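Local coordinates for DUF3829 family protein (Bacteroides vulgatus, PDB 4YJW) that is of unknown function, an all-alpha protein of the DUF3829 family that is probably made as a lipoprotein with a signal peptide, at residues E17-Y22 with G154-L159; M49-L54 with Y109-S114; V57-V62 with S95-Y100; V70-N75 with N84-Y89. All coordinates share one frame; numbering follows the deposited sequence.

Interaction 1 of 4, residues E17-Y22 with G154-L159; sequences EVMKYY and GAKITL
V18 and M19 of helix 10-32 meet A155, K156 and L159 of helix 121-159 in a contact that is almost wholly apolar. A155 is the hub: its CB lies 3.9 Å from V18 CG1 and 3.9 Å from SE of M19, which is a selenomethionine. At V18 and A155 the backbones come nearest, their CA atoms 6.6 Å apart, and the small alanine permits this closeness; V18 CB itself stands 4.0 Å from A155 CB. M19 gives up more surface to the contact than any other residue. The bend of its chain at chi2 (-47°) sets SE against A155 CB, and the further bend at chi3 (-59°) directs CE to the aliphatic part of K156, 4.3 Å from K156 CE. Nearer the backbone, M19 CG rests 3.8 Å from L159 CD1, the two side chains running past each other in opposite directions.

No hydrogen bond or salt bridge passes between the two segments; the K20-E17 salt bridge and the bond from T158 OG1 to G154 O each stay inside their own helix.

The short segments run roughly antiparallel at 139°, with axes 9.9 Å apart. V18 continues onto I151 and M19 onto V152, while Y21 turns toward L85 and Y89 of helix 79-111, and L159 reaches back to A15 and N16 of helix 10-32.

Interaction 2 of 4, residues M49-L54 with Y109-S114; sequences MPVDSL and YMQDQS
Q111 NE2 donates to V51 O over 3.0 Å, a nearly straight bond (169° at the hydrogen) that lies in the plane of the glutamine amide. The same nitrogen leans toward L54 O in a weak, bent bond of 3.4 Å, and a water accepts from NE2 while donating to L54 O. L54 O is also bonded by R107 NE of helix 79-111. A second water joins the two segments by donating to D52 OD1 and to Q111 O. Extended beyond CG (chi2 -178°), the Q111 side chain reaches across to the 3-10 turn, its CG passing 3.8 Å from V51 CG1. Were Q111 cut back to alanine, V51 O would probably lose its direct side-chain donor, and the turn would be less firmly tied to the helix.

Around this polar link lies apolar packing. V51 splits its branches: CG1 sits over the M110 carbonyl, whereas CG2 touches CE of the selenomethionine M110 at 3.7 Å, the two side chains crossing at about a right angle. L54 CD1 rests 3.7 Å from M110 CB, and L54 also packs on Y103 and Y106. Beyond the helix, D112 OD1 accepts from S114 N and S114 OG on one face of its carboxylate plane. The arrangement is a helix C-terminus joined to a 3-10 turn of the loop between helices 35-44 and 64-71, with an Asx turn at D112 leading out of helix 79-111.

Interaction 3 of 4, residues V57-V62 with S95-Y100; sequences VSQPVV and SISAFY
The Y100 ring is covered on one face by Q59 and P60 and on the opposite face by F99 CD2 of its own helix. Q59 CA stands 3.9 Å from the ring centroid and P60 CD 3.8 Å, both displaced toward the rim, making two CH-pi contacts; P60 CD also comes 3.5 Å from Y100 CZ, with the proline crossing the ring at about a right angle. At the edge, near the ring plane, lie V57 O and I96 O, and V57 CG1 touches Y100 CE2. The phenol oxygen is held outside these segments by a hydrogen bond to E37 OE1 of helix 35-44, which fixes the far end of the side chain.

An irregular, extended run of the loop between helices 35-44 and 64-71 is thus laid along one side of helix 79-111. No direct hydrogen bond joins the two. Instead, one water donates to both V57 O (2.6 Å) and Y100 O, and another donates to Q59 OE1 and bonds to S97 OG, 2.7 Å away.

Q59 bridges the two kinds of contact. With CG anti to the backbone N (chi1 -177°) and an extended chain beyond, it runs from the ring along the helix: CB packs on Y100 CB, CG reaches I96 CG2 at 3.8 Å, and the amide oxygen ends beside S97. I96 also packs on L137 of helix 121-159 and L32 of helix 10-32.

Interaction 4 of 4, residues V70-N75 with N84-Y89; sequences VSNPGN and NLKENY
V70, S71 and P73 cover one side of helix 79-111 as the chain leaves helix 64-71, with N72 the first residue to depart from helical phi/psi and the S71 and K86 CA atoms 5.5 Å apart. V70 crosses the Y89 ring at about a right angle. Its CG2, placed between the backbone N and the carbonyl carbon (chi1 of V70 is -62° to CG1), stands over one ring face, 3.7 Å from the centroid in a CH-pi contact, and V70 CB lies 3.6 Å from Y89 CE2. The ring hydroxyl bonds to S25 OG of helix 10-32. With a side chain as small as alanine in place of Y89, V70 would probably face a gap and S25 OG would lose its phenol partner.

Farther along, P73 CG rests 4.0 Å from L85 CB. K86 runs its aliphatic chain past the end of helix 64-71, CG lying 3.3 Å from S71 O. That carbonyl accepts from a water at 3.0 Å, which also donates to K86 O at 2.7 Å.

Because the polar tie between the two backbones runs through this water and no direct hydrogen bond crosses, the fit of V70, P73, L85 and Y89 probably sets where segment 70-75 lies on the helix.

How the interactions relate
Interactions 2, 3 and 4 all use helix 79-111, at its C-terminal end, near its middle and nearer its start, whereas interaction 1 pairs helices 10-32 and 121-159. Interaction 4 is the most buried, with four of its seven touching residues enclosed against two each in the others. Interaction 3 lies about 8 Å from the chain's centre, while interactions 1 and 2 lie 23 and 26 Å from it, on opposite sides. Only interaction 2 has direct hydrogen bonds across its segments; interactions 3 and 4 pair CH-pi contacts on a tyrosine with water bridges, and interaction 1 relies on aliphatic and selenium contacts. Interactions 1 and 4 touch through Y21, whose OH probably bonds V70 O while packing on Y89 and L85.

Interaction 1 of 4, residues E17-Y22 with G154-L159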
loop_
_atom_site.group_PDB
_atom_site.type_symbol
_atom_site.label_atom_id
_atom_site.label_comp_id
_atom_site.label_asym_id
_atom_site.label_seq_id
_atom_site.Cartn_x
_atom_site.Cartn_y
_atom_site.Cartn_z
ATOM N N GLU A 17 -10.804 -5.748 -20.049
ATOM C CA GLU A 17 -10.986 -5.372 -18.643
ATOM C C GLU A 17 -9.735 -5.731 -17.857
ATOM O O GLU A 17 -9.341 -4.976 -16.976
ATOM C CB GLU A 17 -12.239 -6.021 -18.010
ATOM C CG GLU A 17 -13.558 -5.547 -18.622
ATOM C CD GLU A 17 -13.762 -4.040 -18.605
ATOM O OE1 GLU A 17 -13.650 -3.429 -17.516
ATOM O OE2 GLU A 17 -13.964 -3.464 -19.698
ATOM N N VAL A 18 -9.093 -6.874 -18.169
ATOM C CA VAL A 18 -7.834 -7.233 -17.495
ATOM C C VAL A 18 -6.794 -6.124 -17.751
ATOM O O VAL A 18 -6.132 -5.687 -16.809
ATOM C CB VAL A 18 -7.315 -8.629 -17.952
ATOM C CG1 VAL A 18 -5.896 -8.897 -17.433
ATOM C CG2 VAL A 18 -8.268 -9.734 -17.494
HETATM N N MSE A 19 -6.688 -5.635 -19.005
HETATM C CA MSE A 19 -5.729 -4.563 -19.342
HETATM C C MSE A 19 -6.030 -3.273 -18.553
HETATM O O MSE A 19 -5.103 -2.606 -18.086
HETATM C CB MSE A 19 -5.724 -4.272 -20.862
HETATM C CG MSE A 19 -5.252 -5.452 -21.719
HETATM SE SE MSE A 19 -3.616 -6.312 -21.069
HETATM C CE MSE A 19 -2.392 -4.807 -21.107
ATOM N N LYS A 20 -7.317 -2.941 -18.382
ATOM C CA LYS A 20 -7.735 -1.743 -17.626
ATOM C C LYS A 20 -7.315 -1.905 -16.171
ATOM O O LYS A 20 -6.739 -0.980 -15.590
ATOM C CB LYS A 20 -9.240 -1.487 -17.740
ATOM C CG LYS A 20 -9.717 -1.165 -19.170
ATOM C CD LYS A 20 -11.254 -0.975 -19.207
ATOM C CE LYS A 20 -11.746 -0.866 -20.633
ATOM N NZ LYS A 20 -13.241 -0.900 -20.708
ATOM N N TYR A 21 -7.571 -3.097 -15.601
ATOM C CA TYR A 21 -7.222 -3.416 -14.216
ATOM C C TYR A 21 -5.707 -3.334 -14.012
ATOM O O TYR A 21 -5.245 -2.746 -13.031
ATOM C CB TYR A 21 -7.758 -4.807 -13.836
ATOM C CG TYR A 21 -7.666 -5.088 -12.347
ATOM C CD1 TYR A 21 -6.490 -5.585 -11.784
ATOM C CD2 TYR A 21 -8.773 -4.929 -11.518
ATOM C CE1 TYR A 21 -6.397 -5.850 -10.419
ATOM C CE2 TYR A 21 -8.696 -5.212 -10.150
ATOM C CZ TYR A 21 -7.504 -5.673 -9.609
ATOM O OH TYR A 21 -7.387 -5.961 -8.268
ATOM N N TYR A 22 -4.930 -3.877 -14.967
ATOM C CA TYR A 22 -3.467 -3.829 -14.873
ATOM C C TYR A 22 -2.955 -2.386 -14.976
ATOM O O TYR A 22 -2.124 -1.973 -14.164
ATOM C CB TYR A 22 -2.839 -4.688 -15.962
ATOM C CG TYR A 22 -1.326 -4.643 -15.977
ATOM C CD1 TYR A 22 -0.583 -5.080 -14.883
ATOM C CD2 TYR A 22 -0.635 -4.245 -17.117
ATOM C CE1 TYR A 22 0.811 -5.081 -14.907
ATOM C CE2 TYR A 22 0.764 -4.272 -17.162
ATOM C CZ TYR A 22 1.479 -4.658 -16.043
ATOM O OH TYR A 22 2.855 -4.667 -16.076
ATOM N N GLY A 154 -1.849 -13.480 -20.825
ATOM C CA GLY A 154 -3.002 -14.235 -21.308
ATOM C C GLY A 154 -3.986 -13.323 -22.031
ATOM O O GLY A 154 -4.566 -13.708 -23.054
ATOM N N ALA A 155 -4.151 -12.080 -21.525
ATOM C CA ALA A 155 -5.032 -11.062 -22.108
ATOM C C ALA A 155 -4.456 -10.566 -23.437
ATOM O O ALA A 155 -5.200 -10.373 -24.403
ATOM C CB ALA A 155 -5.220 -9.898 -21.135
ATOM N N LYS A 156 -3.129 -10.394 -23.500
ATOM C CA LYS A 156 -2.448 -9.974 -24.727
ATOM C C LYS A 156 -2.644 -11.041 -25.825
ATOM O O LYS A 156 -2.923 -10.681 -26.974
ATOM C CB LYS A 156 -0.967 -9.696 -24.462
ATOM C CG LYS A 156 -0.737 -8.397 -23.695
ATOM C CD LYS A 156 0.746 -8.156 -23.465
ATOM C CE LYS A 156 1.002 -6.983 -22.559
ATOM N NZ LYS A 156 2.457 -6.755 -22.371
ATOM N N ILE A 157 -2.611 -12.345 -25.452
ATOM C CA ILE A 157 -2.872 -13.454 -26.389
ATOM C C ILE A 157 -4.283 -13.294 -26.992
ATOM O O ILE A 157 -4.430 -13.337 -28.215
ATOM C CB ILE A 157 -2.709 -14.844 -25.704
ATOM C CG1 ILE A 157 -1.232 -15.142 -25.361
ATOM C CG2 ILE A 157 -3.347 -15.975 -26.550
ATOM C CD1 ILE A 157 -1.045 -16.274 -24.332
ATOM N N THR A 158 -5.305 -13.096 -26.133
ATOM C CA THR A 158 -6.695 -12.944 -26.569
ATOM C C THR A 158 -6.846 -11.721 -27.485
ATOM O O THR A 158 -7.550 -11.818 -28.492
ATOM C CB THR A 158 -7.642 -12.874 -25.352
ATOM O OG1 THR A 158 -7.431 -14.027 -24.529
ATOM C CG2 THR A 158 -9.113 -12.817 -25.746
ATOM N N LEU A 159 -6.130 -10.618 -27.189
ATOM C CA LEU A 159 -6.256 -9.360 -27.941
ATOM C C LEU A 159 -5.364 -9.239 -29.197
ATOM O O LEU A 159 -5.493 -8.239 -29.912
ATOM C CB LEU A 159 -6.014 -8.149 -27.027
ATOM C CG LEU A 159 -7.046 -7.939 -25.929
ATOM C CD1 LEU A 159 -6.597 -6.855 -24.964
ATOM C CD2 LEU A 159 -8.434 -7.643 -26.504
#

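Interaction 2 of 4, residues M49-L54 with Y109-S114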
loop_
_atom_site.group_PDB
_atom_site.type_symbol
_atom_site.label_atom_id
_atom_site.label_comp_id
_atom_site.label_asym_id
_atom_site.label_seq_id
_atom_site.Cartn_x
_atom_site.Cartn_y
_atom_site.Cartn_z
HETATM N N MSE A 49 16.613 11.114 16.621
HETATM C CA MSE A 49 16.039 12.263 15.926
HETATM C C MSE A 49 15.644 13.352 16.938
HETATM O O MSE A 49 14.927 13.037 17.893
HETATM C CB MSE A 49 14.790 11.867 15.130
HETATM C CG MSE A 49 15.066 11.312 13.772
HETATM SE SE MSE A 49 15.710 12.702 12.563
HETATM C CE MSE A 49 14.250 13.886 12.503
ATOM N N PRO A 50 16.090 14.620 16.779
ATOM C CA PRO A 50 15.570 15.674 17.669
ATOM C C PRO A 50 14.039 15.730 17.537
ATOM O O PRO A 50 13.491 15.685 16.430
ATOM C CB PRO A 50 16.239 16.953 17.146
ATOM C CG PRO A 50 17.405 16.482 16.314
ATOM C CD PRO A 50 16.952 15.187 15.718
ATOM N N VAL A 51 13.350 15.744 18.665
ATOM C CA VAL A 51 11.888 15.756 18.711
ATOM C C VAL A 51 11.305 16.938 17.898
ATOM O O VAL A 51 10.343 16.732 17.155
ATOM C CB VAL A 51 11.446 15.795 20.193
ATOM C CG1 VAL A 51 9.990 16.183 20.330
ATOM C CG2 VAL A 51 11.709 14.457 20.878
ATOM N N ASP A 52 11.908 18.146 18.005
ATOM C CA ASP A 52 11.393 19.339 17.299
ATOM C C ASP A 52 11.678 19.309 15.783
ATOM O O ASP A 52 11.109 20.113 15.033
ATOM C CB ASP A 52 11.946 20.625 17.947
ATOM C CG ASP A 52 11.366 20.844 19.339
ATOM O OD1 ASP A 52 10.270 20.283 19.631
ATOM O OD2 ASP A 52 12.022 21.522 20.149
ATOM N N SER A 53 12.494 18.338 15.330
ATOM C CA SER A 53 12.818 18.186 13.903
ATOM C C SER A 53 11.841 17.266 13.148
ATOM O O SER A 53 11.942 17.187 11.923
ATOM C CB SER A 53 14.230 17.626 13.745
ATOM O OG SER A 53 15.163 18.584 14.217
ATOM N N LEU A 54 10.930 16.559 13.852
ATOM C CA LEU A 54 10.025 15.594 13.208
ATOM C C LEU A 54 9.072 16.296 12.231
ATOM O O LEU A 54 8.283 17.145 12.648
ATOM C CB LEU A 54 9.226 14.776 14.247
ATOM C CG LEU A 54 10.046 14.022 15.295
ATOM C CD1 LEU A 54 9.141 13.415 16.375
ATOM C CD2 LEU A 54 10.918 12.946 14.654
ATOM N N TYR A 109 2.875 12.655 19.898
ATOM C CA TYR A 109 3.211 12.076 21.205
ATOM C C TYR A 109 4.653 12.451 21.601
ATOM O O TYR A 109 4.919 12.656 22.789
ATOM C CB TYR A 109 2.953 10.549 21.149
ATOM C CG TYR A 109 3.814 9.658 22.024
ATOM C CD1 TYR A 109 5.025 9.152 21.554
ATOM C CD2 TYR A 109 3.327 9.153 23.226
ATOM C CE1 TYR A 109 5.783 8.261 22.312
ATOM C CE2 TYR A 109 4.089 8.284 24.008
ATOM C CZ TYR A 109 5.307 7.822 23.533
ATOM O OH TYR A 109 6.066 6.947 24.273
HETATM N N MSE A 110 5.590 12.536 20.629
HETATM C CA MSE A 110 6.955 12.969 20.961
HETATM C C MSE A 110 6.969 14.491 21.250
HETATM O O MSE A 110 7.553 14.935 22.246
HETATM C CB MSE A 110 7.944 12.665 19.798
HETATM C CG MSE A 110 8.175 11.172 19.527
HETATM SE SE MSE A 110 8.717 10.161 21.127
HETATM C CE MSE A 110 10.451 11.047 21.460
ATOM N N GLN A 111 6.347 15.282 20.361
ATOM C CA GLN A 111 6.396 16.750 20.454
ATOM C C GLN A 111 5.591 17.339 21.617
ATOM O O GLN A 111 5.892 18.465 22.022
ATOM C CB GLN A 111 5.974 17.385 19.128
ATOM C CG GLN A 111 7.075 17.146 18.080
ATOM C CD GLN A 111 6.814 17.750 16.727
ATOM O OE1 GLN A 111 5.681 18.111 16.363
ATOM N NE2 GLN A 111 7.867 17.832 15.928
ATOM N N ASP A 112 4.603 16.607 22.169
ATOM C CA ASP A 112 3.845 17.151 23.305
ATOM C C ASP A 112 4.382 16.550 24.618
ATOM O O ASP A 112 3.756 16.706 25.673
ATOM C CB ASP A 112 2.326 16.943 23.132
ATOM C CG ASP A 112 1.818 15.523 23.311
ATOM O OD1 ASP A 112 2.628 14.642 23.681
ATOM O OD2 ASP A 112 0.622 15.276 23.016
ATOM N N GLN A 113 5.529 15.829 24.536
ATOM C CA GLN A 113 6.263 15.228 25.668
ATOM C C GLN A 113 5.494 14.081 26.368
ATOM O O GLN A 113 5.873 13.697 27.484
ATOM C CB GLN A 113 6.662 16.305 26.711
ATOM C CG GLN A 113 7.580 17.392 26.165
ATOM C CD GLN A 113 7.812 18.468 27.191
ATOM O OE1 GLN A 113 8.723 18.384 28.023
ATOM N NE2 GLN A 113 6.973 19.495 27.167
ATOM N N SER A 114 4.486 13.481 25.694
ATOM C CA SER A 114 3.752 12.322 26.251
ATOM C C SER A 114 4.690 11.123 26.462
ATOM O O SER A 114 4.429 10.307 27.359
ATOM C CB SER A 114 2.599 11.904 25.348
ATOM O OG SER A 114 1.557 12.860 25.323
HETATM O O HOH W 1 8.902 19.454 22.094
HETATM O O HOH W 2 7.569 19.810 13.465
#

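Interaction 3 of 4, residues V57-V62 with S95-Y100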
loop_
_atom_site.group_PDB
_atom_site.type_symbol
_atom_site.label_atom_id
_atom_site.label_comp_id
_atom_site.label_asym_id
_atom_site.label_seq_id
_atom_site.Cartn_x
_atom_site.Cartn_y
_atom_site.Cartn_z
ATOM N N VAL A 57 4.361 14.156 7.589
ATOM C CA VAL A 57 4.450 13.328 6.369
ATOM C C VAL A 57 3.037 12.842 6.095
ATOM O O VAL A 57 2.569 11.953 6.788
ATOM C CB VAL A 57 5.478 12.168 6.451
ATOM C CG1 VAL A 57 5.511 11.444 5.107
ATOM C CG2 VAL A 57 6.883 12.722 6.782
ATOM N N SER A 58 2.372 13.439 5.114
ATOM C CA SER A 58 0.976 13.122 4.796
ATOM C C SER A 58 0.828 11.821 4.025
ATOM O O SER A 58 1.682 11.484 3.204
ATOM C CB SER A 58 0.351 14.258 3.989
ATOM O OG SER A 58 0.453 15.493 4.678
ATOM N N GLN A 59 -0.285 11.097 4.273
ATOM C CA GLN A 59 -0.565 9.871 3.532
ATOM C C GLN A 59 -0.859 10.233 2.083
ATOM O O GLN A 59 -1.650 11.147 1.875
ATOM C CB GLN A 59 -1.808 9.190 4.134
ATOM C CG GLN A 59 -2.153 7.859 3.490
ATOM C CD GLN A 59 -3.448 7.334 4.045
ATOM O OE1 GLN A 59 -3.747 7.479 5.226
ATOM N NE2 GLN A 59 -4.269 6.785 3.185
ATOM N N PRO A 60 -0.288 9.539 1.083
ATOM C CA PRO A 60 -0.666 9.833 -0.317
ATOM C C PRO A 60 -2.142 9.506 -0.537
ATOM O O PRO A 60 -2.632 8.544 0.040
ATOM C CB PRO A 60 0.266 8.923 -1.143
ATOM C CG PRO A 60 0.743 7.886 -0.220
ATOM C CD PRO A 60 0.694 8.442 1.171
ATOM N N VAL A 61 -2.873 10.354 -1.277
ATOM C CA VAL A 61 -4.301 10.120 -1.542
ATOM C C VAL A 61 -4.430 9.936 -3.047
ATOM O O VAL A 61 -4.154 10.854 -3.811
ATOM C CB VAL A 61 -5.251 11.208 -0.960
ATOM C CG1 VAL A 61 -6.713 10.943 -1.353
ATOM C CG2 VAL A 61 -5.124 11.300 0.566
ATOM N N VAL A 62 -4.762 8.724 -3.465
ATOM C CA VAL A 62 -4.871 8.389 -4.889
ATOM C C VAL A 62 -6.320 8.530 -5.343
ATOM O O VAL A 62 -7.181 8.851 -4.527
ATOM C CB VAL A 62 -4.320 6.968 -5.163
ATOM C CG1 VAL A 62 -2.814 6.925 -4.909
ATOM C CG2 VAL A 62 -5.055 5.912 -4.324
ATOM N N SER A 95 -2.886 -1.215 5.601
ATOM C CA SER A 95 -1.473 -1.072 6.004
ATOM C C SER A 95 -0.954 0.326 5.714
ATOM O O SER A 95 -0.198 0.875 6.536
ATOM C CB SER A 95 -0.584 -2.118 5.334
ATOM O OG SER A 95 -0.861 -3.407 5.859
ATOM N N ILE A 96 -1.374 0.920 4.573
ATOM C CA ILE A 96 -0.987 2.294 4.207
ATOM C C ILE A 96 -1.541 3.235 5.244
ATOM O O ILE A 96 -0.815 4.087 5.767
ATOM C CB ILE A 96 -1.455 2.680 2.766
ATOM C CG1 ILE A 96 -0.541 2.044 1.683
ATOM C CG2 ILE A 96 -1.494 4.223 2.579
ATOM C CD1 ILE A 96 1.055 2.617 1.645
ATOM N N SER A 97 -2.822 3.051 5.595
ATOM C CA SER A 97 -3.479 3.913 6.580
ATOM C C SER A 97 -2.755 3.832 7.928
ATOM O O SER A 97 -2.367 4.862 8.480
ATOM C CB SER A 97 -4.940 3.500 6.738
ATOM O OG SER A 97 -5.586 4.374 7.648
ATOM N N ALA A 98 -2.472 2.613 8.376
ATOM C CA ALA A 98 -1.800 2.384 9.656
ATOM C C ALA A 98 -0.406 3.001 9.656
ATOM O O ALA A 98 -0.029 3.610 10.660
ATOM C CB ALA A 98 -1.707 0.892 9.940
ATOM N N PHE A 99 0.373 2.807 8.567
ATOM C CA PHE A 99 1.744 3.305 8.487
ATOM C C PHE A 99 1.801 4.824 8.669
ATOM O O PHE A 99 2.583 5.320 9.496
ATOM C CB PHE A 99 2.408 2.892 7.156
ATOM C CG PHE A 99 3.881 3.241 7.121
ATOM C CD1 PHE A 99 4.820 2.435 7.765
ATOM C CD2 PHE A 99 4.326 4.395 6.466
ATOM C CE1 PHE A 99 6.192 2.755 7.711
ATOM C CE2 PHE A 99 5.687 4.734 6.447
ATOM C CZ PHE A 99 6.615 3.894 7.047
ATOM N N TYR A 100 0.967 5.562 7.936
ATOM C CA TYR A 100 0.993 7.030 8.023
ATOM C C TYR A 100 0.286 7.545 9.256
ATOM O O TYR A 100 0.768 8.504 9.854
ATOM C CB TYR A 100 0.415 7.649 6.743
ATOM C CG TYR A 100 1.370 7.509 5.582
ATOM C CD1 TYR A 100 1.340 6.382 4.765
ATOM C CD2 TYR A 100 2.328 8.487 5.314
ATOM C CE1 TYR A 100 2.217 6.231 3.706
ATOM C CE2 TYR A 100 3.210 8.356 4.238
ATOM C CZ TYR A 100 3.136 7.231 3.427
ATOM O OH TYR A 100 3.969 7.078 2.356
HETATM O O HOH W 3 1.413 10.935 8.917
HETATM O O HOH W 4 -6.166 6.607 6.168
#

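Interaction 4 of 4, residues V70-N75 with N84-Y89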
loop_
_atom_site.group_PDB
_atom_site.type_symbol
_atom_site.label_atom_id
_atom_site.label_comp_id
_atom_site.label_asym_id
_atom_site.label_seq_id
_atom_site.Cartn_x
_atom_site.Cartn_y
_atom_site.Cartn_z
ATOM N N VAL A 70 -9.845 -1.304 -8.329
ATOM C CA VAL A 70 -8.871 -2.364 -8.044
ATOM C C VAL A 70 -9.279 -3.197 -6.806
ATOM O O VAL A 70 -8.847 -4.343 -6.688
ATOM C CB VAL A 70 -7.422 -1.859 -7.927
ATOM C CG1 VAL A 70 -6.955 -1.229 -9.250
ATOM C CG2 VAL A 70 -7.224 -0.906 -6.730
ATOM N N SER A 71 -10.064 -2.605 -5.880
ATOM C CA SER A 71 -10.492 -3.289 -4.646
ATOM C C SER A 71 -11.531 -4.338 -4.921
ATOM O O SER A 71 -11.703 -5.245 -4.106
ATOM C CB SER A 71 -11.080 -2.286 -3.652
ATOM O OG SER A 71 -10.069 -1.446 -3.137
ATOM N N ASN A 72 -12.252 -4.205 -6.040
ATOM C CA ASN A 72 -13.335 -5.104 -6.421
ATOM C C ASN A 72 -13.061 -5.750 -7.792
ATOM O O ASN A 72 -13.795 -5.484 -8.756
ATOM C CB ASN A 72 -14.678 -4.349 -6.418
ATOM C CG ASN A 72 -14.998 -3.704 -5.098
ATOM O OD1 ASN A 72 -14.743 -2.514 -4.892
ATOM N ND2 ASN A 72 -15.499 -4.486 -4.153
ATOM N N PRO A 73 -12.026 -6.635 -7.902
ATOM C CA PRO A 73 -11.771 -7.294 -9.198
ATOM C C PRO A 73 -12.998 -8.067 -9.676
ATOM O O PRO A 73 -13.702 -8.654 -8.859
ATOM C CB PRO A 73 -10.591 -8.229 -8.902
ATOM C CG PRO A 73 -10.553 -8.382 -7.432
ATOM C CD PRO A 73 -11.067 -7.096 -6.873
ATOM N N GLY A 74 -13.280 -7.978 -10.969
ATOM C CA GLY A 74 -14.434 -8.603 -11.600
ATOM C C GLY A 74 -14.325 -10.104 -11.761
ATOM O O GLY A 74 -13.278 -10.698 -11.472
ATOM N N ASN A 75 -15.422 -10.715 -12.247
ATOM C CA ASN A 75 -15.519 -12.163 -12.448
ATOM C C ASN A 75 -14.764 -12.615 -13.718
ATOM O O ASN A 75 -14.779 -13.805 -14.042
ATOM C CB ASN A 75 -16.988 -12.635 -12.460
ATOM C CG ASN A 75 -17.925 -11.906 -13.399
ATOM O OD1 ASN A 75 -17.523 -11.297 -14.395
ATOM N ND2 ASN A 75 -19.216 -11.988 -13.117
ATOM N N ASN A 84 -7.418 -13.493 -4.184
ATOM C CA ASN A 84 -6.053 -13.078 -3.850
ATOM C C ASN A 84 -5.828 -11.585 -4.141
ATOM O O ASN A 84 -5.186 -10.918 -3.331
ATOM C CB ASN A 84 -5.035 -13.943 -4.571
ATOM C CG ASN A 84 -5.003 -15.355 -4.012
ATOM O OD1 ASN A 84 -5.377 -15.612 -2.859
ATOM N ND2 ASN A 84 -4.586 -16.311 -4.817
ATOM N N LEU A 85 -6.370 -11.054 -5.255
ATOM C CA LEU A 85 -6.229 -9.616 -5.553
ATOM C C LEU A 85 -7.007 -8.774 -4.534
ATOM O O LEU A 85 -6.477 -7.793 -4.009
ATOM C CB LEU A 85 -6.707 -9.288 -6.982
ATOM C CG LEU A 85 -5.796 -9.760 -8.130
ATOM C CD1 LEU A 85 -6.576 -9.799 -9.448
ATOM C CD2 LEU A 85 -4.550 -8.864 -8.258
ATOM N N LYS A 86 -8.242 -9.181 -4.220
ATOM C CA LYS A 86 -9.089 -8.455 -3.262
ATOM C C LYS A 86 -8.440 -8.430 -1.868
ATOM O O LYS A 86 -8.400 -7.373 -1.235
ATOM C CB LYS A 86 -10.481 -9.115 -3.190
ATOM C CG LYS A 86 -11.586 -8.235 -2.634
ATOM C CD LYS A 86 -12.918 -9.001 -2.622
ATOM C CE LYS A 86 -14.105 -8.142 -2.249
ATOM N NZ LYS A 86 -14.060 -7.684 -0.834
ATOM N N GLU A 87 -7.905 -9.578 -1.417
ATOM C CA GLU A 87 -7.253 -9.703 -0.108
ATOM C C GLU A 87 -5.998 -8.829 -0.022
ATOM O O GLU A 87 -5.849 -8.068 0.936
ATOM C CB GLU A 87 -6.893 -11.173 0.170
ATOM C CG GLU A 87 -6.488 -11.456 1.609
ATOM C CD GLU A 87 -5.870 -12.822 1.846
ATOM O OE1 GLU A 87 -6.185 -13.772 1.092
ATOM O OE2 GLU A 87 -5.075 -12.943 2.807
ATOM N N ASN A 88 -5.100 -8.933 -1.008
ATOM C CA ASN A 88 -3.844 -8.169 -0.995
ATOM C C ASN A 88 -4.074 -6.656 -1.065
ATOM O O ASN A 88 -3.387 -5.911 -0.356
ATOM C CB ASN A 88 -2.906 -8.647 -2.097
ATOM C CG ASN A 88 -2.195 -9.910 -1.682
ATOM O OD1 ASN A 88 -1.216 -9.869 -0.932
ATOM N ND2 ASN A 88 -2.677 -11.071 -2.134
ATOM N N TYR A 89 -5.060 -6.192 -1.863
ATOM C CA TYR A 89 -5.369 -4.766 -1.931
ATOM C C TYR A 89 -5.999 -4.278 -0.621
ATOM O O TYR A 89 -5.635 -3.210 -0.142
ATOM C CB TYR A 89 -6.289 -4.453 -3.123
ATOM C CG TYR A 89 -5.545 -4.000 -4.360
ATOM C CD1 TYR A 89 -4.785 -2.835 -4.352
ATOM C CD2 TYR A 89 -5.657 -4.699 -5.562
ATOM C CE1 TYR A 89 -4.129 -2.389 -5.499
ATOM C CE2 TYR A 89 -5.003 -4.261 -6.722
ATOM C CZ TYR A 89 -4.257 -3.093 -6.686
ATOM O OH TYR A 89 -3.648 -2.609 -7.814
HETATM O O HOH W 5 -9.833 -5.172 -1.762
#